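Local structure of EDD domain protein, DegV family (3JR7) at residues Leu249-Cys254 with Arg265-Arg270; Lys228-Met233 with Lys261-Leu266; Glu143-Leu148 with Ser275-Asp280; Gly190-Ile195 with Pro207-Thr212. The protein is of uncharacterised cellular function but, as a member of the DegV family, probably binds lipid. All coordinates share one frame; numbering follows the deposited sequence.

Interaction 1. Residues Leu249-Cys254 with Arg265-Arg270; sequences LAIAHC and RLLKER
Leu-267 of the helix comes down on Leu-249 and Ile-251 of the strand. CB leaves the helix toward the strand but stops short of contact with it, and so does CG, which a chi1 of -69° sets beside the backbone N and anti to the carbonyl carbon. CD1 does the touching. It meets both methyls of Leu-249, lying 3.9 Å from Leu-249 CD1 and likewise 3.9 Å from Leu-249 CD2, and thus sits in the fork of that leucine; the two side chains cross at about a right angle. The same methyl lies more loosely, 4.4 Å, from Ile-251 CD1. Leu-249 and Ile-251, two residues apart on the strand, turn the same way, while Ala-250 between them faces helix 141-155 on the other side of the sheet. This is the strand-to-helix half of a beta-alpha-beta unit, in which strand 248-253 leads through helix 257-270 to the parallel strand 275-280, the helix lying over one face of the sheet. Farther from the strand the helix carries charge. Glu-269 is shared by two arginines in weak salt bridges, with Arg-265 NH1 3.2 Å from Glu-269 OE2 and Arg-270 NH2 3.4 Å from Glu-269 OE1, the latter at the guanidinium edge. Arg-270 NH2 also donates to Leu-266 O at 2.9 Å, a bond tilted 29° from the carbonyl plane, and Arg-270 NE forms a salt bridge with Asp-235 of helix 226-240.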
loop_
_atom_site.group_PDB
_atom_site.type_symbol
_atom_site.label_atom_id
_atom_site.label_comp_id
_atom_site.label_asym_id
_atom_site.label_seq_id
_atom_site.Cartn_x
_atom_site.Cartn_y
_atom_site.Cartn_z
ATOM N N LEU A 249 -6.659 -3.340 -11.532
ATOM C CA LEU A 249 -5.541 -2.437 -11.498
ATOM C C LEU A 249 -5.883 -1.262 -10.589
ATOM O O LEU A 249 -6.975 -0.723 -10.636
ATOM C CB LEU A 249 -5.182 -1.971 -12.914
ATOM C CG LEU A 249 -3.948 -1.074 -12.942
ATOM C CD1 LEU A 249 -2.969 -1.495 -14.082
ATOM C CD2 LEU A 249 -4.411 0.359 -13.048
ATOM N N ALA A 250 -4.944 -0.874 -9.752
ATOM C CA ALA A 250 -5.153 0.204 -8.816
ATOM C C ALA A 250 -4.132 1.276 -9.017
ATOM O O ALA A 250 -2.943 1.006 -9.274
ATOM C CB ALA A 250 -5.136 -0.303 -7.337
ATOM N N ILE A 251 -4.598 2.512 -8.883
ATOM C CA ILE A 251 -3.747 3.693 -8.967
ATOM C C ILE A 251 -3.982 4.610 -7.764
ATOM O O ILE A 251 -5.102 5.001 -7.493
ATOM C CB ILE A 251 -3.999 4.488 -10.259
ATOM C CG1 ILE A 251 -3.732 3.633 -11.488
ATOM C CG2 ILE A 251 -3.120 5.735 -10.328
ATOM C CD1 ILE A 251 -4.435 4.132 -12.722
ATOM N N ALA A 252 -2.935 4.943 -7.031
ATOM C CA ALA A 252 -3.040 5.945 -6.004
ATOM C C ALA A 252 -2.248 7.152 -6.443
ATOM O O ALA A 252 -1.178 7.018 -7.056
ATOM C CB ALA A 252 -2.518 5.421 -4.665
ATOM N N HIS A 253 -2.772 8.336 -6.132
ATOM C CA HIS A 253 -2.124 9.593 -6.487
ATOM C C HIS A 253 -2.141 10.512 -5.294
ATOM O O HIS A 253 -3.047 10.432 -4.446
ATOM C CB HIS A 253 -2.824 10.254 -7.683
ATOM C CG HIS A 253 -4.123 10.892 -7.322
ATOM N ND1 HIS A 253 -5.315 10.204 -7.296
ATOM C CD2 HIS A 253 -4.406 12.149 -6.917
ATOM C CE1 HIS A 253 -6.286 11.025 -6.922
ATOM N NE2 HIS A 253 -5.759 12.203 -6.673
ATOM N N CYS A 254 -1.098 11.328 -5.190
ATOM C CA CYS A 254 -1.021 12.327 -4.142
ATOM C C CYS A 254 -1.237 13.719 -4.749
ATOM O O CYS A 254 -0.294 14.311 -5.262
ATOM C CB CYS A 254 0.350 12.283 -3.474
ATOM S SG CYS A 254 0.461 13.421 -2.068
ATOM N N ARG A 265 -5.240 5.859 -18.601
ATOM C CA ARG A 265 -5.460 5.866 -20.045
ATOM C C ARG A 265 -4.312 5.171 -20.773
ATOM O O ARG A 265 -4.545 4.311 -21.628
ATOM C CB ARG A 265 -5.631 7.326 -20.538
ATOM C CG ARG A 265 -5.907 7.459 -22.035
ATOM C CD ARG A 265 -5.960 8.906 -22.530
ATOM N NE ARG A 265 -4.596 9.421 -22.682
ATOM C CZ ARG A 265 -3.759 9.048 -23.644
ATOM N NH1 ARG A 265 -4.146 8.192 -24.575
ATOM N NH2 ARG A 265 -2.525 9.550 -23.688
ATOM N N LEU A 266 -3.069 5.503 -20.412
ATOM C CA LEU A 266 -1.907 4.847 -21.003
ATOM C C LEU A 266 -1.914 3.343 -20.766
ATOM O O LEU A 266 -1.533 2.580 -21.622
ATOM C CB LEU A 266 -0.585 5.412 -20.430
ATOM C CG LEU A 266 -0.264 6.879 -20.753
ATOM C CD1 LEU A 266 0.868 7.414 -19.823
ATOM C CD2 LEU A 266 0.114 6.987 -22.208
ATOM N N LEU A 267 -2.288 2.920 -19.571
ATOM C CA LEU A 267 -2.287 1.493 -19.248
ATOM C C LEU A 267 -3.328 0.766 -20.059
ATOM O O LEU A 267 -3.090 -0.328 -20.532
ATOM C CB LEU A 267 -2.520 1.273 -17.745
ATOM C CG LEU A 267 -1.338 1.730 -16.906
ATOM C CD1 LEU A 267 -1.744 1.963 -15.439
ATOM C CD2 LEU A 267 -0.103 0.775 -17.001
ATOM N N LYS A 268 -4.483 1.388 -20.200
ATOM C CA LYS A 268 -5.574 0.808 -20.979
ATOM C C LYS A 268 -5.247 0.636 -22.461
ATOM O O LYS A 268 -5.780 -0.244 -23.113
ATOM C CB LYS A 268 -6.792 1.682 -20.848
ATOM C CG LYS A 268 -8.029 1.104 -21.458
ATOM C CD LYS A 268 -9.268 1.869 -20.967
ATOM C CE LYS A 268 -10.511 1.004 -20.999
ATOM N NZ LYS A 268 -11.047 0.859 -22.349
ATOM N N GLU A 269 -4.367 1.470 -22.984
ATOM C CA GLU A 269 -3.883 1.297 -24.325
ATOM C C GLU A 269 -3.003 0.039 -24.475
ATOM O O GLU A 269 -2.838 -0.475 -25.601
ATOM C CB GLU A 269 -3.051 2.509 -24.765
ATOM C CG GLU A 269 -3.743 3.836 -24.861
ATOM C CD GLU A 269 -2.790 4.949 -25.309
ATOM O OE1 GLU A 269 -1.669 5.137 -24.733
ATOM O OE2 GLU A 269 -3.174 5.642 -26.261
ATOM N N ARG A 270 -2.386 -0.391 -23.383
ATOM C CA ARG A 270 -1.408 -1.454 -23.384
ATOM C C ARG A 270 -1.936 -2.843 -22.994
ATOM O O ARG A 270 -1.387 -3.804 -23.418
ATOM C CB ARG A 270 -0.190 -1.075 -22.537
ATOM C CG ARG A 270 0.512 0.155 -23.026
ATOM C CD ARG A 270 1.370 0.813 -22.029
ATOM N NE ARG A 270 2.291 1.670 -22.722
ATOM C CZ ARG A 270 1.935 2.732 -23.411
ATOM N NH1 ARG A 270 2.836 3.410 -24.038
ATOM N NH2 ARG A 270 0.677 3.099 -23.469
#

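Interaction 2. Residues Lys228-Met233 with Lys261-Leu266; sequences KALVKM and KEVQRL
Leu-230 meets Val-263 and Leu-266 where two helical segments pass 9.7 Å apart, their axes crossing at -42°. No hydrogen bond crosses between the segments; the contact is packing of apolar side chains, one of them also against backbone. Val-263 CG2 points into the fork of Leu-230, 3.8 Å from Leu-230 CD2 and 4.0 Å from Leu-230 CD1, the two side chains crossing at about a right angle. A chi1 of 170° puts CG1 of the valine anti to its backbone N and leaves CG2 to make this touch. One turn on, Leu-266 CD1 settles against the other helix's backbone, 3.9 Å from Leu-230 O, and also reaches Leu-230 CB and, at 4.2 Å, Val-231 CG2. No salt bridge joins the segments either; the one here lies inside helix 257-270. Arg-265 grips Glu-262 side-on, Arg-265 NE to Glu-262 OE1 at 2.9 Å and Arg-265 NH2 to Glu-262 OE2 at 2.7 Å; the NE bond is nearly straight, 166°, and in the guanidinium plane, while the NH2 bond is tilted from it. With one nitrogen to each oxygen, the pair restrains both groups from turning. Both helices rest on the same sheet: Val-263 packs on strand 294-297, Met-233 on Val-296 and strand 176-179, and Ala-229 on strands 205-211 and 217-224.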
loop_
_atom_site.group_PDB
_atom_site.type_symbol
_atom_site.label_atom_id
_atom_site.label_comp_id
_atom_site.label_asym_id
_atom_site.label_seq_id
_atom_site.Cartn_x
_atom_site.Cartn_y
_atom_site.Cartn_z
ATOM N N LYS A 228 7.219 11.812 -20.135
ATOM C CA LYS A 228 7.915 10.635 -20.645
ATOM C C LYS A 228 8.022 9.524 -19.561
ATOM O O LYS A 228 7.936 8.335 -19.878
ATOM C CB LYS A 228 9.276 10.993 -21.191
ATOM C CG LYS A 228 9.194 11.638 -22.560
ATOM C CD LYS A 228 10.593 12.069 -23.058
ATOM C CE LYS A 228 10.522 12.756 -24.436
ATOM N NZ LYS A 228 11.717 12.265 -25.244
ATOM N N ALA A 229 8.200 9.905 -18.302
ATOM C CA ALA A 229 8.313 8.905 -17.222
ATOM C C ALA A 229 6.999 8.115 -17.074
ATOM O O ALA A 229 7.010 6.906 -16.839
ATOM C CB ALA A 229 8.719 9.566 -15.893
ATOM N N LEU A 230 5.859 8.771 -17.245
ATOM C CA LEU A 230 4.598 8.043 -17.093
ATOM C C LEU A 230 4.412 7.007 -18.207
ATOM O O LEU A 230 3.931 5.885 -17.960
ATOM C CB LEU A 230 3.415 8.985 -16.948
ATOM C CG LEU A 230 3.464 9.854 -15.706
ATOM C CD1 LEU A 230 2.257 10.767 -15.804
ATOM C CD2 LEU A 230 3.465 9.079 -14.331
ATOM N N VAL A 231 4.843 7.353 -19.415
ATOM C CA VAL A 231 4.833 6.403 -20.527
ATOM C C VAL A 231 5.761 5.234 -20.233
ATOM O O VAL A 231 5.383 4.096 -20.433
ATOM C CB VAL A 231 5.263 7.094 -21.870
ATOM C CG1 VAL A 231 5.481 6.082 -23.003
ATOM C CG2 VAL A 231 4.220 8.190 -22.258
ATOM N N LYS A 232 6.981 5.502 -19.781
ATOM C CA LYS A 232 7.905 4.426 -19.473
ATOM C C LYS A 232 7.361 3.557 -18.316
ATOM O O LYS A 232 7.528 2.337 -18.332
ATOM C CB LYS A 232 9.292 4.947 -19.107
ATOM C CG LYS A 232 10.041 5.575 -20.243
ATOM C CD LYS A 232 11.542 5.384 -20.151
ATOM C CE LYS A 232 12.304 6.340 -21.091
ATOM N NZ LYS A 232 13.799 6.251 -20.906
HETATM N N MSE A 233 6.721 4.175 -17.331
HETATM C CA MSE A 233 6.082 3.387 -16.250
HETATM C C MSE A 233 5.013 2.449 -16.819
HETATM O O MSE A 233 5.042 1.243 -16.536
HETATM C CB MSE A 233 5.466 4.258 -15.150
HETATM C CG MSE A 233 4.851 3.378 -14.045
HETATM SE SE MSE A 233 4.395 4.349 -12.472
HETATM C CE MSE A 233 5.923 5.529 -12.566
ATOM N N LYS A 261 -5.499 9.901 -13.961
ATOM C CA LYS A 261 -6.345 9.560 -15.105
ATOM C C LYS A 261 -5.550 9.293 -16.384
ATOM O O LYS A 261 -5.906 8.419 -17.163
ATOM C CB LYS A 261 -7.391 10.664 -15.340
ATOM C CG LYS A 261 -8.525 10.567 -14.318
ATOM C CD LYS A 261 -9.594 11.583 -14.544
ATOM C CE LYS A 261 -10.577 11.692 -13.368
ATOM N NZ LYS A 261 -11.086 10.355 -12.894
ATOM N N GLU A 262 -4.485 10.051 -16.584
ATOM C CA GLU A 262 -3.627 9.872 -17.757
ATOM C C GLU A 262 -2.889 8.529 -17.688
ATOM O O GLU A 262 -2.794 7.806 -18.672
ATOM C CB GLU A 262 -2.635 11.035 -17.876
ATOM C CG GLU A 262 -1.601 10.901 -18.981
ATOM C CD GLU A 262 -2.243 10.827 -20.393
ATOM O OE1 GLU A 262 -3.481 11.021 -20.535
ATOM O OE2 GLU A 262 -1.498 10.553 -21.360
ATOM N N VAL A 263 -2.408 8.164 -16.500
ATOM C CA VAL A 263 -1.788 6.854 -16.313
ATOM C C VAL A 263 -2.774 5.755 -16.611
ATOM O O VAL A 263 -2.436 4.803 -17.297
ATOM C CB VAL A 263 -1.173 6.722 -14.889
ATOM C CG1 VAL A 263 -0.749 5.291 -14.588
ATOM C CG2 VAL A 263 -0.024 7.703 -14.786
ATOM N N GLN A 264 -4.014 5.915 -16.149
ATOM C CA GLN A 264 -5.016 4.915 -16.362
ATOM C C GLN A 264 -5.222 4.728 -17.886
ATOM O O GLN A 264 -5.315 3.575 -18.400
ATOM C CB GLN A 264 -6.290 5.315 -15.618
ATOM C CG GLN A 264 -7.434 4.310 -15.622
ATOM C CD GLN A 264 -8.626 4.841 -14.909
ATOM O OE1 GLN A 264 -9.047 5.975 -15.172
ATOM N NE2 GLN A 264 -9.149 4.070 -13.930
ATOM N N ARG A 265 -5.240 5.859 -18.601
ATOM C CA ARG A 265 -5.460 5.866 -20.045
ATOM C C ARG A 265 -4.312 5.171 -20.773
ATOM O O ARG A 265 -4.545 4.311 -21.628
ATOM C CB ARG A 265 -5.631 7.326 -20.538
ATOM C CG ARG A 265 -5.907 7.459 -22.035
ATOM C CD ARG A 265 -5.960 8.906 -22.530
ATOM N NE ARG A 265 -4.596 9.421 -22.682
ATOM C CZ ARG A 265 -3.759 9.048 -23.644
ATOM N NH1 ARG A 265 -4.146 8.192 -24.575
ATOM N NH2 ARG A 265 -2.525 9.550 -23.688
ATOM N N LEU A 266 -3.069 5.503 -20.412
ATOM C CA LEU A 266 -1.907 4.847 -21.003
ATOM C C LEU A 266 -1.914 3.343 -20.766
ATOM O O LEU A 266 -1.533 2.580 -21.622
ATOM C CB LEU A 266 -0.585 5.412 -20.430
ATOM C CG LEU A 266 -0.264 6.879 -20.753
ATOM C CD1 LEU A 266 0.868 7.414 -19.823
ATOM C CD2 LEU A 266 0.114 6.987 -22.208
#

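Interaction 3. Residues Glu143-Leu148 with Ser275-Asp280; sequences ETLIAL and SSFIVD
The edge strand 275-280 of one sheet meets helix 141-155, the helix that follows strand 130-135 of the other sheet, and Phe-277 is the strand's side of that junction. Its ring is swung toward the helix with CG lodged between the backbone N and the carbonyl carbon (chi1 65°), and the far end of the ring makes the contacts. Phe-277 CE2 lies 3.8 Å from Leu-148 CD1 and 3.9 Å from Leu-145 CD2, while Phe-277 CZ is 3.9 Å from Thr-144 CG2. Leu-148 comes to the ring from the opposite direction; Leu-145 slides past it, running the other way. All three methyls approach obliquely. Thr-144 divides its labour, giving its methyl to the ring and its OG1 to a hydrogen bond with Glu-31 O. Replacing the phenylalanine by an alanine would probably open a gap between strand and helix, with Thr-144 CG2 and the two leucine methyls left without their mate. Because no hydrogen bond or charge pair joins the two segments, their fit here depends on the shapes of apolar groups and on the dispersion forces between them.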
loop_
_atom_site.group_PDB
_atom_site.type_symbol
_atom_site.label_atom_id
_atom_site.label_comp_id
_atom_site.label_asym_id
_atom_site.label_seq_id
_atom_site.Cartn_x
_atom_site.Cartn_y
_atom_site.Cartn_z
ATOM N N GLU A 143 -1.636 -2.991 -0.808
ATOM C CA GLU A 143 -2.365 -3.532 0.367
ATOM C C GLU A 143 -3.870 -3.576 0.101
ATOM O O GLU A 143 -4.573 -4.546 0.453
ATOM C CB GLU A 143 -2.072 -2.681 1.588
ATOM C CG GLU A 143 -0.591 -2.705 2.013
ATOM C CD GLU A 143 -0.291 -1.750 3.154
ATOM O OE1 GLU A 143 -0.939 -1.855 4.206
ATOM O OE2 GLU A 143 0.593 -0.887 2.985
ATOM N N THR A 144 -4.371 -2.509 -0.521
ATOM C CA THR A 144 -5.769 -2.370 -0.848
ATOM C C THR A 144 -6.198 -3.556 -1.690
ATOM O O THR A 144 -7.207 -4.231 -1.396
ATOM C CB THR A 144 -6.021 -1.083 -1.666
ATOM O OG1 THR A 144 -5.437 0.047 -0.998
ATOM C CG2 THR A 144 -7.485 -0.877 -1.884
ATOM N N LEU A 145 -5.415 -3.829 -2.719
ATOM C CA LEU A 145 -5.762 -4.910 -3.645
ATOM C C LEU A 145 -5.740 -6.292 -2.966
ATOM O O LEU A 145 -6.598 -7.126 -3.228
ATOM C CB LEU A 145 -4.855 -4.904 -4.874
ATOM C CG LEU A 145 -5.189 -3.885 -5.953
ATOM C CD1 LEU A 145 -4.062 -3.837 -6.993
ATOM C CD2 LEU A 145 -6.534 -4.161 -6.587
ATOM N N ILE A 146 -4.793 -6.495 -2.070
ATOM C CA ILE A 146 -4.727 -7.728 -1.259
ATOM C C ILE A 146 -5.996 -7.886 -0.367
ATOM O O ILE A 146 -6.609 -8.942 -0.374
ATOM C CB ILE A 146 -3.430 -7.767 -0.410
ATOM C CG1 ILE A 146 -2.189 -7.854 -1.338
ATOM C CG2 ILE A 146 -3.416 -8.960 0.557
ATOM C CD1 ILE A 146 -0.889 -7.498 -0.635
ATOM N N ALA A 147 -6.409 -6.807 0.304
ATOM C CA ALA A 147 -7.633 -6.777 1.093
ATOM C C ALA A 147 -8.851 -7.164 0.238
ATOM O O ALA A 147 -9.695 -7.976 0.690
ATOM C CB ALA A 147 -7.871 -5.393 1.738
ATOM N N LEU A 148 -8.941 -6.593 -0.973
ATOM C CA LEU A 148 -10.014 -6.943 -1.938
ATOM C C LEU A 148 -10.000 -8.427 -2.318
ATOM O O LEU A 148 -11.047 -9.092 -2.441
ATOM C CB LEU A 148 -9.949 -6.057 -3.202
ATOM C CG LEU A 148 -10.381 -4.600 -3.019
ATOM C CD1 LEU A 148 -10.118 -3.720 -4.194
ATOM C CD2 LEU A 148 -11.924 -4.531 -2.625
ATOM N N SER A 275 -10.944 -4.575 -14.156
ATOM C CA SER A 275 -11.410 -3.263 -13.799
ATOM C C SER A 275 -10.243 -2.506 -13.185
ATOM O O SER A 275 -9.177 -3.084 -12.896
ATOM C CB SER A 275 -12.570 -3.335 -12.777
ATOM O OG SER A 275 -12.154 -3.938 -11.557
ATOM N N SER A 276 -10.445 -1.209 -12.990
ATOM C CA SER A 276 -9.451 -0.410 -12.296
ATOM C C SER A 276 -10.094 0.682 -11.453
ATOM O O SER A 276 -11.256 1.061 -11.655
ATOM C CB SER A 276 -8.455 0.203 -13.293
ATOM O OG SER A 276 -9.094 1.200 -14.091
ATOM N N PHE A 277 -9.320 1.199 -10.515
ATOM C CA PHE A 277 -9.766 2.299 -9.775
ATOM C C PHE A 277 -8.627 3.172 -9.350
ATOM O O PHE A 277 -7.466 2.736 -9.329
ATOM C CB PHE A 277 -10.557 1.810 -8.565
ATOM C CG PHE A 277 -9.747 1.041 -7.576
ATOM C CD1 PHE A 277 -9.047 1.700 -6.571
ATOM C CD2 PHE A 277 -9.703 -0.342 -7.631
ATOM C CE1 PHE A 277 -8.297 0.991 -5.644
ATOM C CE2 PHE A 277 -8.959 -1.076 -6.652
ATOM C CZ PHE A 277 -8.258 -0.396 -5.693
ATOM N N ILE A 278 -8.986 4.413 -8.987
ATOM C CA ILE A 278 -8.059 5.443 -8.551
ATOM C C ILE A 278 -8.428 5.908 -7.157
ATOM O O ILE A 278 -9.625 6.097 -6.863
ATOM C CB ILE A 278 -8.116 6.670 -9.520
ATOM C CG1 ILE A 278 -7.642 6.285 -10.937
ATOM C CG2 ILE A 278 -7.301 7.798 -8.996
ATOM C CD1 ILE A 278 -7.823 7.416 -11.991
ATOM N N VAL A 279 -7.440 6.098 -6.300
ATOM C CA VAL A 279 -7.654 6.609 -4.936
ATOM C C VAL A 279 -6.646 7.658 -4.570
ATOM O O VAL A 279 -5.529 7.682 -5.113
ATOM C CB VAL A 279 -7.536 5.530 -3.839
ATOM C CG1 VAL A 279 -8.680 4.668 -3.896
ATOM C CG2 VAL A 279 -6.170 4.743 -3.945
ATOM N N ASP A 280 -7.038 8.499 -3.615
ATOM C CA ASP A 280 -6.149 9.453 -2.991
ATOM C C ASP A 280 -5.265 8.722 -2.031
ATOM O O ASP A 280 -5.716 7.810 -1.336
ATOM C CB ASP A 280 -6.913 10.533 -2.227
ATOM C CG ASP A 280 -7.719 11.427 -3.162
ATOM O OD1 ASP A 280 -7.104 12.252 -3.830
ATOM O OD2 ASP A 280 -8.933 11.223 -3.279
#

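Interaction 4. Residues Gly190-Ile195 with Pro207-Thr212; sequences GRLTGI and PIMGST
Met-209, present as selenomethionine, ends at Leu-192 and Ile-195 of the loop before its own strand, and its terminal CE makes both contacts. Leu-192 CD2 lies 4.1 Å from Met-209 CE, the two side chains crossing at about a right angle. Ile-195 reaches toward the same methyl, tip to tip, but the modelled separation is too short to be taken literally. The approach depends on a chain bent twice, at chi2 (-71°) and chi3 (-66°), which folds the CE of Met-209 round instead of extending it. Around this first shell, Ile-217 of the adjacent strand 217-224 touches Leu-192, Ile-195 and Met-209 alike, while Leu-186 and Arg-187 of helix 184-188 pack on Leu-192. Backbone geometry and a few polar bonds place these residues. Gly-190, with positive phi, is the C-prime residue of a Schellman motif that ends helix 184-188 and launches the loop, and at Gly-194 the chain turns through angles at which any side chain would jam against Thr-193 O. Arg-191 and Ser-211, on the same two segments, line the pocket that holds a polyether molecule in this crystal. With only apolar tips between them, loop and strand meet here without a directional bond; hydrogen bonds that help place them run from the backbone of Ile-195, whose O accepts from Arg-187 NH1, and of Met-209, paired with Phe-178 in the sheet.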
loop_
_atom_site.group_PDB
_atom_site.type_symbol
_atom_site.label_atom_id
_atom_site.label_comp_id
_atom_site.label_asym_id
_atom_site.label_seq_id
_atom_site.Cartn_x
_atom_site.Cartn_y
_atom_site.Cartn_z
ATOM N N GLY A 190 15.720 5.900 4.797
ATOM C CA GLY A 190 16.464 4.634 4.665
ATOM C C GLY A 190 15.706 3.548 3.905
ATOM O O GLY A 190 16.005 2.354 4.043
ATOM N N ARG A 191 14.731 3.953 3.095
ATOM C CA ARG A 191 13.921 3.014 2.292
ATOM C C ARG A 191 14.411 2.790 0.857
ATOM O O ARG A 191 13.795 2.066 0.106
ATOM C CB ARG A 191 12.467 3.497 2.265
ATOM C CG ARG A 191 11.645 3.003 3.438
ATOM C CD ARG A 191 12.092 3.477 4.792
ATOM N NE ARG A 191 11.285 2.875 5.836
ATOM C CZ ARG A 191 11.270 3.260 7.105
ATOM N NH1 ARG A 191 11.977 4.319 7.522
ATOM N NH2 ARG A 191 10.518 2.600 7.966
ATOM N N LEU A 192 15.522 3.409 0.480
ATOM C CA LEU A 192 16.017 3.324 -0.896
ATOM C C LEU A 192 17.443 2.767 -0.905
ATOM O O LEU A 192 18.236 3.044 -1.800
ATOM C CB LEU A 192 15.982 4.706 -1.567
ATOM C CG LEU A 192 14.642 5.376 -1.815
ATOM C CD1 LEU A 192 14.851 6.593 -2.739
ATOM C CD2 LEU A 192 13.681 4.354 -2.481
ATOM N N THR A 193 17.776 1.977 0.104
ATOM C CA THR A 193 19.176 1.625 0.266
ATOM C C THR A 193 19.649 0.704 -0.869
ATOM O O THR A 193 18.896 -0.060 -1.453
ATOM C CB THR A 193 19.487 1.044 1.642
ATOM O OG1 THR A 193 18.718 -0.130 1.854
ATOM C CG2 THR A 193 19.174 2.063 2.727
ATOM N N GLY A 194 20.918 0.837 -1.214
ATOM C CA GLY A 194 21.441 0.145 -2.364
ATOM C C GLY A 194 21.341 1.013 -3.600
ATOM O O GLY A 194 22.367 1.267 -4.241
ATOM N N ILE A 195 20.124 1.489 -3.913
ATOM C CA ILE A 195 19.846 2.224 -5.161
ATOM C C ILE A 195 20.713 3.461 -5.234
ATOM O O ILE A 195 20.604 4.345 -4.386
ATOM C CB ILE A 195 18.379 2.727 -5.268
ATOM C CG1 ILE A 195 17.369 1.588 -5.119
ATOM C CG2 ILE A 195 18.168 3.418 -6.608
ATOM C CD1 ILE A 195 15.938 2.067 -5.106
ATOM N N PRO A 207 13.083 8.967 -12.021
ATOM C CA PRO A 207 13.139 7.519 -11.932
ATOM C C PRO A 207 11.755 6.857 -11.954
ATOM O O PRO A 207 10.818 7.345 -11.318
ATOM C CB PRO A 207 13.808 7.262 -10.575
ATOM C CG PRO A 207 14.461 8.520 -10.206
ATOM C CD PRO A 207 13.669 9.615 -10.834
ATOM N N ILE A 208 11.639 5.756 -12.673
ATOM C CA ILE A 208 10.497 4.899 -12.548
ATOM C C ILE A 208 10.922 3.823 -11.542
ATOM O O ILE A 208 11.890 3.082 -11.775
ATOM C CB ILE A 208 10.086 4.220 -13.847
ATOM C CG1 ILE A 208 9.539 5.237 -14.884
ATOM C CG2 ILE A 208 8.991 3.177 -13.533
ATOM C CD1 ILE A 208 10.603 6.179 -15.466
HETATM N N MSE A 209 10.243 3.771 -10.407
HETATM C CA MSE A 209 10.659 2.866 -9.340
HETATM C C MSE A 209 9.653 1.723 -9.278
HETATM O O MSE A 209 8.572 1.801 -9.845
HETATM C CB MSE A 209 10.692 3.555 -7.992
HETATM C CG MSE A 209 11.462 4.835 -7.929
HETATM SE SE MSE A 209 13.359 4.504 -8.069
HETATM C CE MSE A 209 13.686 3.548 -6.477
ATOM N N GLY A 210 10.019 0.676 -8.548
ATOM C CA GLY A 210 9.162 -0.467 -8.382
ATOM C C GLY A 210 9.559 -1.381 -7.220
ATOM O O GLY A 210 10.625 -1.225 -6.617
ATOM N N SER A 211 8.685 -2.324 -6.923
ATOM C CA SER A 211 8.973 -3.406 -5.995
ATOM C C SER A 211 9.902 -4.436 -6.609
ATOM O O SER A 211 9.907 -4.613 -7.817
ATOM C CB SER A 211 7.697 -4.170 -5.624
ATOM O OG SER A 211 7.031 -4.669 -6.775
ATOM N N THR A 212 10.608 -5.151 -5.730
ATOM C CA THR A 212 11.242 -6.394 -6.047
ATOM C C THR A 212 10.360 -7.451 -5.482
ATOM O O THR A 212 9.535 -7.147 -4.620
ATOM C CB THR A 212 12.660 -6.515 -5.360
ATOM O OG1 THR A 212 12.551 -6.513 -3.924
ATOM C CG2 THR A 212 13.558 -5.360 -5.805
#

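In the fold
Interactions 1, 3 and 4 each reach the mixed sheet that ends in strands 217-224 and 275-280, and interaction 2 joins two helices that lie on it. Interactions 1 and 2 are closest, centres 7 Å apart, and share helix 257-270; interaction 3, centred 11 Å from the centre of interaction 1, uses the next strand, 275-280, hydrogen-bonded to strand 248-253. The centre of interaction 4 lies about 20 Å from that of interaction 1, yet Ile-208 in it packs on helix 226-240 of interaction 2. Along the chain interaction 4 closes before interactions 2 and 1 open, and all three fall within the long span between the segments of interaction 3, which ties this sheet to the helix following the other one.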